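Local coordinates for protein branched-chain alpha-ketoacid decarboxylase (Lactococcus lactis, PDB 2VBF) that probably decarboxylates branched-chain and aromatic alpha-keto acids to aldehydes with the help of thiamine diphosphate and a magnesium ion, at residues Glu254-Pro258 with Ile356-Tyr362; Leu218-Glu222 with Ser349-Lys354; Gly68-Asn74 with Thr458-Leu464. All coordinates share one frame; numbering follows the deposited sequence.

Contact 1: Glu254-Pro258 with Ile356-Tyr362; sequences ETKLP and IEYEGQY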
# COMPACT_ATOMS: atom_id res chain seq x y z
N GLU A 254 -7.18 1.31 -43.44
CA GLU A 254 -7.60 1.97 -44.68
C GLU A 254 -6.40 2.37 -45.55
O GLU A 254 -6.44 2.25 -46.78
CB GLU A 254 -8.51 3.17 -44.37
CG GLU A 254 -9.86 2.76 -43.78
CD GLU A 254 -10.72 3.92 -43.24
OE1 GLU A 254 -10.20 5.03 -43.07
OE2 GLU A 254 -11.93 3.70 -42.98
N THR A 255 -5.33 2.83 -44.90
CA THR A 255 -4.13 3.35 -45.58
C THR A 255 -3.03 2.31 -45.85
O THR A 255 -2.10 2.59 -46.61
CB THR A 255 -3.48 4.48 -44.76
OG1 THR A 255 -3.07 3.96 -43.49
CG2 THR A 255 -4.44 5.64 -44.55
N LYS A 256 -3.12 1.16 -45.17
CA LYS A 256 -2.14 0.06 -45.25
C LYS A 256 -0.76 0.43 -44.72
O LYS A 256 0.21 -0.27 -45.00
CB LYS A 256 -2.03 -0.48 -46.69
CG LYS A 256 -3.37 -0.76 -47.33
CD LYS A 256 -3.20 -1.51 -48.65
CE LYS A 256 -4.56 -1.74 -49.33
NZ LYS A 256 -5.29 -0.46 -49.56
N LEU A 257 -0.69 1.49 -43.92
CA LEU A 257 0.61 1.99 -43.44
C LEU A 257 1.26 0.99 -42.50
O LEU A 257 0.57 0.42 -41.65
CB LEU A 257 0.44 3.33 -42.72
CG LEU A 257 0.16 4.56 -43.59
CD1 LEU A 257 -0.42 5.70 -42.76
CD2 LEU A 257 1.43 5.00 -44.33
N PRO A 258 2.58 0.77 -42.64
CA PRO A 258 3.29 -0.05 -41.65
C PRO A 258 3.15 0.55 -40.25
O PRO A 258 3.19 1.78 -40.10
CB PRO A 258 4.75 -0.01 -42.13
CG PRO A 258 4.67 0.35 -43.57
CD PRO A 258 3.48 1.24 -43.70
N ILE A 356 -4.29 8.29 -49.06
CA ILE A 356 -3.06 7.71 -48.54
C ILE A 356 -3.13 6.19 -48.68
O ILE A 356 -4.04 5.56 -48.13
CB ILE A 356 -2.80 8.09 -47.06
CG1 ILE A 356 -2.70 9.61 -46.91
CG2 ILE A 356 -1.52 7.43 -46.57
CD1 ILE A 356 -2.86 10.12 -45.49
N GLU A 357 -2.18 5.62 -49.41
CA GLU A 357 -2.13 4.19 -49.63
C GLU A 357 -0.69 3.71 -49.77
O GLU A 357 -0.01 4.01 -50.76
CB GLU A 357 -2.96 3.81 -50.86
CG GLU A 357 -3.14 2.31 -51.03
CD GLU A 357 -3.87 1.94 -52.31
OE1 GLU A 357 -4.60 2.79 -52.87
OE2 GLU A 357 -3.71 0.78 -52.75
N TYR A 358 -0.21 2.99 -48.76
CA TYR A 358 1.11 2.37 -48.81
C TYR A 358 1.09 1.20 -49.79
O TYR A 358 0.24 0.32 -49.68
CB TYR A 358 1.53 1.88 -47.43
CG TYR A 358 2.89 1.23 -47.40
CD1 TYR A 358 4.05 1.96 -47.63
CD2 TYR A 358 3.02 -0.13 -47.14
CE1 TYR A 358 5.30 1.35 -47.61
CE2 TYR A 358 4.25 -0.74 -47.12
CZ TYR A 358 5.39 0.00 -47.34
OH TYR A 358 6.60 -0.65 -47.30
N GLU A 359 2.04 1.17 -50.72
CA GLU A 359 2.10 0.15 -51.77
C GLU A 359 3.34 -0.76 -51.68
O GLU A 359 3.59 -1.56 -52.58
CB GLU A 359 2.06 0.83 -53.15
CG GLU A 359 0.80 1.65 -53.40
CD GLU A 359 0.83 2.36 -54.75
OE1 GLU A 359 1.57 3.37 -54.88
OE2 GLU A 359 0.11 1.93 -55.66
N GLY A 360 4.12 -0.62 -50.62
CA GLY A 360 5.32 -1.41 -50.44
C GLY A 360 5.04 -2.67 -49.65
O GLY A 360 3.89 -3.06 -49.46
N GLN A 361 6.11 -3.28 -49.19
CA GLN A 361 6.05 -4.53 -48.45
C GLN A 361 6.22 -4.24 -46.97
O GLN A 361 6.57 -3.13 -46.57
CB GLN A 361 7.16 -5.47 -48.92
CG GLN A 361 7.03 -5.92 -50.37
CD GLN A 361 5.71 -6.62 -50.64
OE1 GLN A 361 4.87 -6.11 -51.40
NE2 GLN A 361 5.50 -7.77 -50.01
N TYR A 362 5.95 -5.26 -46.16
CA TYR A 362 6.16 -5.17 -44.72
C TYR A 362 7.38 -6.06 -44.44
O TYR A 362 8.38 -5.95 -45.14
CB TYR A 362 4.89 -5.61 -43.99
CG TYR A 362 3.68 -4.83 -44.45
CD1 TYR A 362 3.62 -3.44 -44.31
CD2 TYR A 362 2.60 -5.47 -45.05
CE1 TYR A 362 2.52 -2.72 -44.74
CE2 TYR A 362 1.48 -4.76 -45.49
CZ TYR A 362 1.45 -3.38 -45.33
OH TYR A 362 0.35 -2.68 -45.76

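Contact 2: Leu218-Glu222 with Ser349-Lys354; sequences LSKIE and SLSELK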
# COMPACT_ATOMS: atom_id res chain seq x y z
N LEU A 218 -2.21 18.35 -39.41
CA LEU A 218 -2.80 17.34 -40.28
C LEU A 218 -2.29 17.44 -41.72
O LEU A 218 -2.04 16.42 -42.36
CB LEU A 218 -4.33 17.44 -40.26
CG LEU A 218 -4.96 16.77 -39.04
CD1 LEU A 218 -6.34 17.35 -38.78
CD2 LEU A 218 -5.00 15.26 -39.23
N SER A 219 -2.14 18.66 -42.22
CA SER A 219 -1.64 18.88 -43.59
C SER A 219 -0.21 18.39 -43.76
O SER A 219 0.12 17.77 -44.78
CB SER A 219 -1.72 20.37 -43.95
OG SER A 219 -3.07 20.77 -44.03
N LYS A 220 0.63 18.65 -42.76
CA LYS A 220 2.01 18.17 -42.78
C LYS A 220 2.09 16.64 -42.65
O LYS A 220 2.95 16.01 -43.28
CB LYS A 220 2.85 18.86 -41.70
CG LYS A 220 3.67 20.04 -42.22
CD LYS A 220 3.78 21.16 -41.19
CE LYS A 220 5.03 22.00 -41.40
NZ LYS A 220 5.20 22.47 -42.81
N ILE A 221 1.21 16.05 -41.85
CA ILE A 221 1.15 14.59 -41.75
C ILE A 221 0.73 14.00 -43.10
O ILE A 221 1.34 13.04 -43.58
CB ILE A 221 0.19 14.12 -40.64
CG1 ILE A 221 0.79 14.44 -39.27
CG2 ILE A 221 -0.09 12.62 -40.78
CD1 ILE A 221 -0.20 14.28 -38.12
N GLU A 222 -0.30 14.59 -43.70
CA GLU A 222 -0.79 14.14 -45.00
C GLU A 222 0.30 14.21 -46.07
O GLU A 222 0.54 13.23 -46.77
CB GLU A 222 -1.97 14.99 -45.44
CG GLU A 222 -2.62 14.51 -46.72
CD GLU A 222 -3.78 15.39 -47.15
OE1 GLU A 222 -3.92 16.50 -46.58
OE2 GLU A 222 -4.53 14.96 -48.05
N SER A 349 -8.90 13.05 -36.44
CA SER A 349 -9.02 13.68 -37.76
C SER A 349 -8.17 12.98 -38.82
O SER A 349 -8.16 13.38 -39.99
CB SER A 349 -8.64 15.17 -37.68
OG SER A 349 -7.28 15.33 -37.31
N LEU A 350 -7.45 11.92 -38.43
CA LEU A 350 -6.59 11.21 -39.38
C LEU A 350 -7.37 10.54 -40.51
O LEU A 350 -6.88 10.48 -41.64
CB LEU A 350 -5.72 10.17 -38.66
CG LEU A 350 -4.55 10.72 -37.82
CD1 LEU A 350 -3.85 9.58 -37.09
CD2 LEU A 350 -3.56 11.51 -38.68
N SER A 351 -8.58 10.05 -40.22
CA SER A 351 -9.39 9.42 -41.27
C SER A 351 -10.21 10.42 -42.11
O SER A 351 -10.95 10.02 -43.00
CB SER A 351 -10.27 8.29 -40.69
OG SER A 351 -9.53 7.07 -40.62
N GLU A 352 -10.07 11.72 -41.83
CA GLU A 352 -10.45 12.76 -42.79
C GLU A 352 -9.46 12.79 -43.96
O GLU A 352 -9.77 13.34 -45.03
CB GLU A 352 -10.42 14.16 -42.16
CG GLU A 352 -11.55 14.52 -41.20
CD GLU A 352 -11.34 15.90 -40.56
OE1 GLU A 352 -10.64 16.75 -41.17
OE2 GLU A 352 -11.87 16.13 -39.45
N LEU A 353 -8.26 12.25 -43.75
CA LEU A 353 -7.23 12.25 -44.77
C LEU A 353 -7.53 11.16 -45.77
O LEU A 353 -7.73 10.00 -45.40
CB LEU A 353 -5.83 12.05 -44.18
CG LEU A 353 -5.39 13.04 -43.09
CD1 LEU A 353 -3.95 12.74 -42.68
CD2 LEU A 353 -5.52 14.48 -43.54
N LYS A 354 -7.58 11.55 -47.03
CA LYS A 354 -7.92 10.67 -48.12
C LYS A 354 -6.74 10.47 -49.06
O LYS A 354 -5.84 11.32 -49.14
CB LYS A 354 -9.11 11.24 -48.90
CG LYS A 354 -10.40 11.32 -48.09
CD LYS A 354 -10.96 9.93 -47.82
CE LYS A 354 -12.10 9.95 -46.84
NZ LYS A 354 -12.59 8.57 -46.62
O HOH W 1 -7.12 14.29 -47.71

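Contact 3: Gly68-Asn74 with Thr458-Leu464; sequences GNANELN and TVQELGL. With TPP (thiamine diphosphate), chain D.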
# COMPACT_ATOMS: atom_id res chain seq x y z
N GLY A 68 -16.36 -3.94 -3.41
CA GLY A 68 -15.44 -3.66 -2.31
C GLY A 68 -14.22 -4.53 -2.44
O GLY A 68 -14.35 -5.72 -2.76
N ASN A 69 -13.04 -3.95 -2.21
CA ASN A 69 -11.76 -4.66 -2.23
C ASN A 69 -11.31 -5.06 -0.82
O ASN A 69 -11.81 -4.52 0.17
CB ASN A 69 -10.71 -3.75 -2.85
CG ASN A 69 -11.00 -3.45 -4.30
OD1 ASN A 69 -11.60 -2.43 -4.62
ND2 ASN A 69 -10.63 -4.37 -5.18
N ALA A 70 -10.33 -5.97 -0.74
CA ALA A 70 -9.73 -6.34 0.54
C ALA A 70 -8.89 -5.17 1.09
O ALA A 70 -8.99 -4.84 2.28
CB ALA A 70 -8.89 -7.61 0.39
N ASN A 71 -8.07 -4.55 0.24
CA ASN A 71 -7.31 -3.36 0.62
C ASN A 71 -7.31 -2.25 -0.44
O ASN A 71 -7.69 -2.46 -1.60
CB ASN A 71 -5.89 -3.69 1.12
CG ASN A 71 -4.95 -4.20 0.04
OD1 ASN A 71 -4.96 -3.75 -1.11
ND2 ASN A 71 -4.06 -5.12 0.43
N GLU A 72 -6.87 -1.07 -0.01
CA GLU A 72 -6.91 0.12 -0.87
C GLU A 72 -5.88 0.14 -1.99
O GLU A 72 -6.15 0.67 -3.08
CB GLU A 72 -6.79 1.39 -0.04
CG GLU A 72 -8.00 1.64 0.84
CD GLU A 72 -7.91 0.97 2.21
OE1 GLU A 72 -7.02 0.11 2.46
OE2 GLU A 72 -8.76 1.31 3.06
N LEU A 73 -4.68 -0.37 -1.74
CA LEU A 73 -3.70 -0.45 -2.81
C LEU A 73 -4.29 -1.28 -3.96
O LEU A 73 -4.22 -0.88 -5.12
CB LEU A 73 -2.37 -1.04 -2.34
CG LEU A 73 -1.29 -1.09 -3.42
CD1 LEU A 73 -0.95 0.29 -4.00
CD2 LEU A 73 -0.02 -1.78 -2.94
N ASN A 74 -4.88 -2.42 -3.62
CA ASN A 74 -5.48 -3.28 -4.61
C ASN A 74 -6.62 -2.59 -5.34
O ASN A 74 -6.74 -2.75 -6.56
CB ASN A 74 -5.93 -4.60 -4.00
CG ASN A 74 -4.75 -5.42 -3.47
OD1 ASN A 74 -3.58 -5.11 -3.76
ND2 ASN A 74 -5.03 -6.46 -2.68
N THR A 458 -0.48 -8.93 -3.72
CA THR A 458 -1.88 -8.54 -3.97
C THR A 458 -2.89 -9.71 -3.96
O THR A 458 -4.06 -9.53 -4.36
CB THR A 458 -2.02 -7.78 -5.32
OG1 THR A 458 -1.56 -8.62 -6.39
CG2 THR A 458 -1.24 -6.44 -5.33
N VAL A 459 -2.47 -10.86 -3.43
CA VAL A 459 -3.25 -12.09 -3.43
C VAL A 459 -4.67 -11.97 -2.85
O VAL A 459 -5.57 -12.70 -3.27
CB VAL A 459 -2.48 -13.22 -2.67
CG1 VAL A 459 -2.44 -12.91 -1.18
CG2 VAL A 459 -3.12 -14.59 -2.93
N GLN A 460 -4.89 -11.04 -1.92
CA GLN A 460 -6.17 -10.99 -1.19
C GLN A 460 -7.38 -10.65 -2.06
O GLN A 460 -8.52 -10.89 -1.63
CB GLN A 460 -6.12 -10.10 0.05
CG GLN A 460 -5.57 -8.70 -0.17
CD GLN A 460 -4.07 -8.65 0.05
OE1 GLN A 460 -3.29 -8.74 -0.90
NE2 GLN A 460 -3.67 -8.57 1.30
N GLU A 461 -7.17 -10.14 -3.28
CA GLU A 461 -8.33 -9.88 -4.17
C GLU A 461 -8.90 -11.17 -4.79
O GLU A 461 -9.89 -11.12 -5.52
CB GLU A 461 -8.01 -8.86 -5.25
CG GLU A 461 -7.60 -7.47 -4.72
CD GLU A 461 -8.43 -6.97 -3.55
OE1 GLU A 461 -9.67 -6.94 -3.68
OE2 GLU A 461 -7.84 -6.59 -2.51
N LEU A 462 -8.28 -12.31 -4.51
CA LEU A 462 -8.89 -13.60 -4.81
C LEU A 462 -10.33 -13.66 -4.25
O LEU A 462 -11.23 -14.16 -4.91
CB LEU A 462 -8.01 -14.72 -4.24
CG LEU A 462 -8.09 -16.17 -4.73
CD1 LEU A 462 -8.39 -16.29 -6.21
CD2 LEU A 462 -6.77 -16.86 -4.39
N GLY A 463 -10.56 -13.13 -3.04
CA GLY A 463 -11.91 -13.11 -2.46
C GLY A 463 -12.93 -12.41 -3.35
O GLY A 463 -14.01 -12.94 -3.62
N LEU A 464 -12.58 -11.21 -3.80
CA LEU A 464 -13.40 -10.46 -4.73
C LEU A 464 -13.71 -11.25 -6.00
O LEU A 464 -14.84 -11.25 -6.47
CB LEU A 464 -12.69 -9.14 -5.07
CG LEU A 464 -13.34 -8.20 -6.09
CD1 LEU A 464 -12.80 -6.77 -5.90
CD2 LEU A 464 -13.13 -8.66 -7.53
N1' TPP D . -9.11 1.11 5.70
C2' TPP D . -7.98 1.24 6.48
CM2 TPP D . -6.63 1.06 5.87
N3' TPP D . -8.13 1.56 7.80
C4' TPP D . -9.38 1.73 8.36
N4' TPP D . -9.43 2.07 9.64
C5' TPP D . -10.53 1.57 7.58
C6' TPP D . -10.37 1.25 6.23
C7' TPP D . -11.93 1.73 8.19
N3 TPP D . -12.26 0.66 9.14
C2 TPP D . -12.12 0.73 10.53
S1 TPP D . -12.55 -0.59 11.36
C5 TPP D . -12.97 -1.31 9.97
C4 TPP D . -12.78 -0.54 8.81
CM4 TPP D . -13.09 -0.98 7.41
C6 TPP D . -13.53 -2.70 10.08
C7 TPP D . -12.56 -3.73 10.64
O7 TPP D . -13.25 -4.96 10.55
PA TPP D . -12.77 -6.28 11.35
O1A TPP D . -11.26 -6.36 11.19
O2A TPP D . -13.49 -7.46 10.73
O3A TPP D . -13.11 -5.98 12.88
PB TPP D . -14.46 -6.37 13.71
O1B TPP D . -15.01 -5.07 14.20
O2B TPP D . -14.02 -7.27 14.83
O3B TPP D . -15.38 -7.10 12.77

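Contact 1: Glu254-Pro258 with Ile356-Tyr362
The phenol of Tyr362 donates to the carbonyl of Lys256, with OH 2.5 Å from Lys256 O. That donor is tilted slightly out of the carbonyl plane, and Lys256 O lies at the edge of the Tyr362 ring. Thr255 O takes the backbone N-H of Tyr358 at 2.9 Å, almost in line, with an N-H...O angle of 169°. Glu357 CA adds a CA-H...O contact to Thr255 O. These bonds join the end of helix 245-255, in the alpha/beta central domain, to a part of the long connection between helices 343-348 and 379-389. Lys256 ends the helix with a positive phi and leads the chain toward strand 259-261.

Pro258 covers one face of the Tyr358 ring in a CH-pi contact, with CD 3.8 Å from the ring centroid. Pro258 CG lies over the CE2 side of the same face and also meets the edge of the Tyr362 ring. The opposite face of Tyr358 has Gly360 N above its centre. The ring therefore sits between Pro258 and the backbone of Gly360. CG of Tyr358 is anti to the backbone N (chi1 180°), which swings the ring across the proline, under CD and CG. Its far end is fixed too, since OH donates to Gln361 O in the carbonyl plane.

At the other end, Thr255 CG2 lies beside Ile356 CB at 3.9 Å, the two side chains pointing the same way. Thr255 OG1 turns back to Phe251 O of its own helix. Leu225 of helix 212-227 packs against Leu257 and Ile356, and Phe292 against Pro258 and Tyr358. On the solvent side, Lys256 and Glu357 run side by side. Their salt bridge is long, with Lys256 NZ 3.8 Å from Glu357 OE2.

Contact 2: Leu218-Glu222 with Ser349-Lys354
Helix 212-227 of the alpha/beta central domain packs here on the turn that follows helix 343-348, with Leu218, Ile221 and Glu222 facing Leu350 and Leu353. The turn contains a short 3-10 segment, residues 350-352. Its backbone bonds run from Glu352 N to Ser349 O and from Leu353 N to Leu350 O. They help bring the two leucines to the helix.

The middle of the contact is apolar and made by branch ends. Leu218 CD2 meets Leu350 CD2 at 4.1 Å, and the same methyl of Leu350 lies 4.2 Å from Ile221 CG2. Ile221 CG2 also approaches Leu353 CD1 at 4.3 Å. On the inner side, Ile221 continues onto Leu300, Ile324 and Leu326 of the central sheet, while Leu350 reaches Leu302 and Phe251. The small cluster thus ties the helix and the turn to the strands beneath.

Leu218 also lies against Ser349. The very short approach of its CD1 to the serine OG is doubtful, because Ser349 was modelled in two conformers. In this conformer the hydroxyl bonds Val346 O in the preceding helix.

Toward the solvent, Leu353 lies across the Glu222 side chain. CD1 and CD2 of Leu353 are each 4.1 Å from Glu222 CB, and CD2 runs on toward OE1. The chain of Glu222 is extended, CG anti to the backbone N (chi1 -175°), and this carries the carboxylate past Leu353 to the level of Lys354. There it forms a salt bridge with Lys226, whose NZ also bonds Lys354 O; this lysine serves both sides of the contact. A water completes the link: it donates to Glu222 OE2 at 2.7 Å and accepts from Lys354 N at 2.9 Å.

Contact 3: Gly68-Asn74 with Thr458-Leu464
Glu461 puts its carboxylate against the turn 69-71 and the first turn of helix 72-86, and both oxygens are bonded. OE1 accepts Ala70 N at 3.2 Å on its syn lone pair. It also takes Asn69 ND2 at 3.1 Å, which comes from above the carboxylate plane, 67° out of it. OE2 accepts Asn74 ND2 at 2.8 Å on its anti lone pair, within the amide plane of Asn74. Weak bonds from Ala70 N and Asn71 N add to OE2. The chain of Glu461 bends at CG (chi2 -42°), which helps bring the carboxylate to these donors.

Several neighbouring polar groups have partners too. Asn74 ND2 gives a second, weak bond to Gln460 OE1. Asn69 OD1 accepts from Gly45 N, and Thr458 OG1 bonds Gly428 O. Asn71 ND2 reaches Leu457 O of the second subunit, while Gln460 NE2 bonds Gln460 OE1 of that subunit. Asn71 is the N-cap of helix 72-86, its side chain accepting from Asn74 N, though OD1 is less surely placed.

A leucine in place of Glu461 would probably take from Asn69, Ala70 and Asn74 the carboxylate their N-H groups share, and could let the turn before Glu72 shift.

That turn leads straight to the cofactor: Glu72 OE2 lies 2.7 Å from N1' of thiamine diphosphate, which is hydrogen-bonded to residues of the second subunit, among them Ser454, Gly425 and Thr483. A cofactor site shared between the N-terminal domain of one subunit and the C-terminal domain of the other is typical of thiamine diphosphate enzymes.

Overall arrangement
Contacts 1 and 2 belong to the same central domain and are partly exposed, their centres about 29 Å from the chain centre. They share the connection after helix 343-348: residues 349-354 lean on helix 212-227, and residues 356-362 on the end of helix 245-255. Glu254 and Ser351 join them by a probable hydrogen bond. Contact 3 is buried on the opposite side of the chain centre, its centre about 46 Å and 45 Å from those of contacts 1 and 2. It joins the N-terminal and C-terminal binding domains near the second subunit. Contact 2 is mainly aliphatic and contact 1 mixes aromatic packing with carbonyl bonds, whereas contact 3 buries a carboxylate among amides, next to the turn leading to Glu72 and the cofactor.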